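Local coordinates for protein putative cytidylyltransferase (Burkholderia pseudomallei, PDB 5X9Q) that probably transfers the adenylyl group of ATP to D-glycero-beta-D-manno-heptose 1-phosphate, giving ADP-heptose and diphosphate in heptose biosynthesis, at residues Arg50-Leu62 / Arg149-Thr161. Numbering follows the deposited sequence.
Sequences RGHVSYLADAKAL and RALAIPFEHDRST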
# COMPACT_ATOMS: atom_id res chain seq x y z
N ARG A 50 -1.02 -4.69 7.32
CA ARG A 50 0.27 -4.13 7.69
C ARG A 50 1.40 -5.15 7.72
O ARG A 50 2.55 -4.81 7.44
CB ARG A 50 0.14 -3.44 9.05
CG ARG A 50 1.37 -2.67 9.42
CD ARG A 50 1.22 -2.05 10.78
NE ARG A 50 2.33 -1.15 11.04
CZ ARG A 50 2.33 -0.21 11.97
NH1 ARG A 50 1.27 -0.05 12.75
NH2 ARG A 50 3.40 0.56 12.13
N GLY A 51 1.09 -6.41 8.04
CA GLY A 51 2.09 -7.46 8.04
C GLY A 51 2.63 -7.72 6.64
O GLY A 51 3.82 -7.90 6.45
N HIS A 52 1.73 -7.71 5.67
CA HIS A 52 2.08 -7.85 4.27
C HIS A 52 3.09 -6.81 3.83
O HIS A 52 4.12 -7.14 3.24
CB HIS A 52 0.84 -7.72 3.40
CG HIS A 52 -0.04 -8.93 3.40
ND1 HIS A 52 -1.41 -8.85 3.52
CD2 HIS A 52 0.25 -10.25 3.26
CE1 HIS A 52 -1.92 -10.07 3.45
NE2 HIS A 52 -0.94 -10.93 3.30
N VAL A 53 2.82 -5.53 4.09
CA VAL A 53 3.69 -4.48 3.59
C VAL A 53 4.98 -4.37 4.39
O VAL A 53 6.02 -4.04 3.82
CB VAL A 53 2.98 -3.10 3.51
CG1 VAL A 53 1.78 -3.19 2.53
CG2 VAL A 53 2.54 -2.62 4.88
N SER A 54 4.92 -4.66 5.68
CA SER A 54 6.11 -4.61 6.52
C SER A 54 7.10 -5.65 6.00
O SER A 54 8.29 -5.38 5.86
CB SER A 54 5.76 -4.90 7.98
OG SER A 54 5.12 -3.79 8.58
N TYR A 55 6.59 -6.83 5.68
CA TYR A 55 7.39 -7.91 5.16
C TYR A 55 7.78 -7.68 3.72
O TYR A 55 8.84 -8.10 3.34
CB TYR A 55 6.74 -9.28 5.42
CG TYR A 55 6.46 -10.14 4.22
CD1 TYR A 55 7.45 -10.84 3.59
CD2 TYR A 55 5.21 -10.22 3.73
CE1 TYR A 55 7.18 -11.61 2.47
CE2 TYR A 55 4.91 -10.99 2.64
CZ TYR A 55 5.90 -11.67 2.01
OH TYR A 55 5.52 -12.39 0.94
N LEU A 56 6.92 -7.04 2.94
CA LEU A 56 7.27 -6.76 1.55
C LEU A 56 8.45 -5.78 1.47
O LEU A 56 9.28 -5.86 0.57
CB LEU A 56 6.07 -6.19 0.80
CG LEU A 56 5.06 -7.21 0.26
CD1 LEU A 56 4.05 -6.54 -0.66
CD2 LEU A 56 5.78 -8.34 -0.47
N ALA A 57 8.51 -4.87 2.44
CA ALA A 57 9.55 -3.85 2.55
C ALA A 57 10.88 -4.43 3.01
O ALA A 57 11.92 -4.11 2.43
CB ALA A 57 9.10 -2.72 3.47
N ASP A 58 10.84 -5.32 3.99
CA ASP A 58 12.04 -5.98 4.48
C ASP A 58 12.65 -6.89 3.41
O ASP A 58 13.87 -6.98 3.29
CB ASP A 58 11.74 -6.78 5.75
CG ASP A 58 11.60 -5.91 6.98
OD1 ASP A 58 12.01 -4.73 6.92
OD2 ASP A 58 11.08 -6.40 8.00
N ALA A 59 11.80 -7.56 2.63
CA ALA A 59 12.29 -8.45 1.58
C ALA A 59 13.03 -7.60 0.56
O ALA A 59 14.13 -7.97 0.13
CB ALA A 59 11.12 -9.22 0.91
N LYS A 60 12.48 -6.43 0.24
CA LYS A 60 13.13 -5.50 -0.69
C LYS A 60 14.50 -5.09 -0.15
O LYS A 60 15.46 -5.00 -0.91
CB LYS A 60 12.28 -4.24 -0.94
CG LYS A 60 12.96 -3.21 -1.85
CD LYS A 60 13.34 -3.87 -3.18
CE LYS A 60 14.12 -2.94 -4.12
NZ LYS A 60 13.32 -1.91 -4.84
N ALA A 61 14.58 -4.87 1.15
CA ALA A 61 15.82 -4.45 1.81
C ALA A 61 16.93 -5.51 1.78
O ALA A 61 18.11 -5.18 1.97
CB ALA A 61 15.52 -4.08 3.26
N LEU A 62 16.55 -6.77 1.55
CA LEU A 62 17.53 -7.85 1.46
C LEU A 62 18.24 -7.87 0.12
O LEU A 62 19.32 -8.44 -0.00
CB LEU A 62 16.87 -9.22 1.67
CG LEU A 62 16.24 -9.55 3.03
CD1 LEU A 62 15.53 -10.89 2.94
CD2 LEU A 62 17.32 -9.57 4.10
N ARG A 149 19.44 -18.31 -1.59
CA ARG A 149 19.06 -18.36 -0.18
C ARG A 149 17.57 -18.34 -0.07
O ARG A 149 16.88 -17.77 -0.92
CB ARG A 149 19.65 -17.21 0.63
CG ARG A 149 21.18 -17.24 0.75
CD ARG A 149 21.87 -16.19 -0.11
NE ARG A 149 22.13 -14.96 0.62
CZ ARG A 149 22.37 -13.77 0.07
NH1 ARG A 149 22.63 -12.73 0.86
NH2 ARG A 149 22.39 -13.60 -1.25
N ALA A 150 17.07 -18.97 0.98
CA ALA A 150 15.65 -19.06 1.22
C ALA A 150 15.41 -18.78 2.68
O ALA A 150 16.10 -19.32 3.53
CB ALA A 150 15.13 -20.43 0.83
N LEU A 151 14.47 -17.91 3.00
CA LEU A 151 14.29 -17.57 4.39
C LEU A 151 12.91 -17.03 4.66
O LEU A 151 12.24 -16.52 3.77
CB LEU A 151 15.36 -16.60 4.84
CG LEU A 151 15.45 -15.23 4.18
CD1 LEU A 151 14.83 -14.15 5.06
CD2 LEU A 151 16.92 -14.96 3.88
N ALA A 152 12.48 -17.16 5.91
CA ALA A 152 11.17 -16.68 6.33
C ALA A 152 11.36 -15.37 7.08
O ALA A 152 12.30 -15.23 7.86
CB ALA A 152 10.48 -17.71 7.22
N ILE A 153 10.53 -14.40 6.82
CA ILE A 153 10.64 -13.15 7.50
C ILE A 153 9.36 -13.08 8.24
O ILE A 153 8.34 -13.23 7.67
CB ILE A 153 10.73 -11.97 6.54
CG1 ILE A 153 12.08 -11.90 5.86
CG2 ILE A 153 10.52 -10.67 7.27
CD1 ILE A 153 12.18 -10.84 4.78
N PRO A 154 9.40 -12.85 9.53
CA PRO A 154 8.20 -12.77 10.35
C PRO A 154 7.40 -11.57 9.99
O PRO A 154 7.96 -10.64 9.54
CB PRO A 154 8.75 -12.62 11.74
CG PRO A 154 10.07 -12.03 11.55
CD PRO A 154 10.60 -12.72 10.36
N PHE A 155 6.02 -11.66 10.18
CA PHE A 155 5.12 -10.60 9.75
C PHE A 155 5.21 -9.29 10.53
O PHE A 155 5.34 -8.21 9.94
CB PHE A 155 3.66 -11.07 9.82
CG PHE A 155 3.29 -12.05 8.74
CD1 PHE A 155 3.32 -11.68 7.41
CD2 PHE A 155 2.91 -13.34 9.07
CE1 PHE A 155 2.98 -12.59 6.42
CE2 PHE A 155 2.57 -14.25 8.08
CZ PHE A 155 2.60 -13.87 6.76
N GLU A 156 5.10 -9.39 11.87
CA GLU A 156 5.20 -8.24 12.71
C GLU A 156 6.19 -8.59 13.75
O GLU A 156 6.02 -9.53 14.52
CB GLU A 156 3.92 -7.77 13.42
CG GLU A 156 2.87 -7.14 12.50
CD GLU A 156 1.73 -6.62 13.36
OE1 GLU A 156 1.11 -7.44 14.10
OE2 GLU A 156 1.44 -5.40 13.29
N HIS A 157 7.27 -7.80 13.74
CA HIS A 157 8.37 -7.93 14.66
C HIS A 157 8.73 -6.51 15.07
O HIS A 157 8.48 -5.56 14.32
CB HIS A 157 9.57 -8.61 13.99
CG HIS A 157 9.89 -8.06 12.64
ND1 HIS A 157 9.16 -8.39 11.51
CD2 HIS A 157 10.86 -7.21 12.22
CE1 HIS A 157 9.67 -7.76 10.46
NE2 HIS A 157 10.70 -7.04 10.87
N ASP A 158 9.30 -6.36 16.26
CA ASP A 158 9.66 -5.06 16.76
C ASP A 158 11.02 -4.75 16.20
O ASP A 158 12.02 -5.38 16.55
CB ASP A 158 9.66 -5.00 18.30
CG ASP A 158 9.82 -3.58 18.89
OD1 ASP A 158 9.96 -2.57 18.14
OD2 ASP A 158 9.80 -3.51 20.14
N ARG A 159 11.03 -3.74 15.31
CA ARG A 159 12.21 -3.29 14.64
C ARG A 159 12.78 -2.02 15.24
O ARG A 159 12.12 -1.26 15.96
CB ARG A 159 11.98 -3.01 13.13
CG ARG A 159 11.72 -4.25 12.28
CD ARG A 159 11.79 -4.02 10.76
NE ARG A 159 10.72 -3.06 10.36
CZ ARG A 159 9.46 -3.49 10.07
NH1 ARG A 159 9.12 -4.82 10.10
NH2 ARG A 159 8.50 -2.58 9.72
N SER A 160 14.08 -1.77 14.95
CA SER A 160 14.74 -0.59 15.41
C SER A 160 14.23 0.58 14.63
O SER A 160 13.96 1.61 15.25
CB SER A 160 16.26 -0.65 15.24
OG SER A 160 16.81 -1.64 16.10
N THR A 161 13.99 0.40 13.29
CA THR A 161 13.53 1.49 12.47
C THR A 161 12.16 1.88 12.92
O THR A 161 11.93 3.10 13.02
CB THR A 161 13.60 1.21 11.00
OG1 THR A 161 14.97 0.98 10.68
CG2 THR A 161 13.09 2.39 10.16
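Helix 50-62, which starts within the HIGH-type sequence His49-His52 of this nucleotidyltransferase, packs against the outermost strand, 149-153, of the chain's parallel sheet and the loop that follows it. At the helix's C-terminal end the contact is apolar: Leu62 CD1 meets Ile153 CD1 (3.8 Å) and Leu151 CD1 tip to tip. Ile153 CG1 lies anti to its carbonyl carbon (chi1 -73°), and with the chain extended beyond it CD1 rests on the helix against Ala59 N (3.9 Å), touching the CB atoms of Asp58 and Ala59, while the CG2 branch faces Tyr55 CB. Ala59 and Leu62 also touch Val127 of the neighbouring strand 125-129. Further toward the helix start, Tyr55 CD2 approaches Phe155 CE1 obliquely at 4.2 Å, and the Tyr55 OH is hydrogen-bonded to Thr41 OG1. Gly51, with no side chain, lets the loop come close: its CA is 4.7 Å from Phe155 CA, and its carbonyl O lies at the edge of the Phe155 ring. Asp58 supplies the polar link. Its OD2 accepts a weak, bent bond from His157 NE2 (3.0 Å, 123°) at the edge of the imidazole, and makes a salt bridge with Arg159 NH1 (3.3 Å). That oxygen stands well out of the guanidinium plane, so the attraction is one of charge, consistent with the poor order of residues 156-161. Arg50 turns to the second subunit, with salt bridges from NH1 to its Asp92 and from NH2 to its Glu18. The strand thus packs on the later turns of the helix and the loop crosses its HIGH-type start, as expected in the Rossmann-like alpha/beta fold of the cytidylyltransferase-like family.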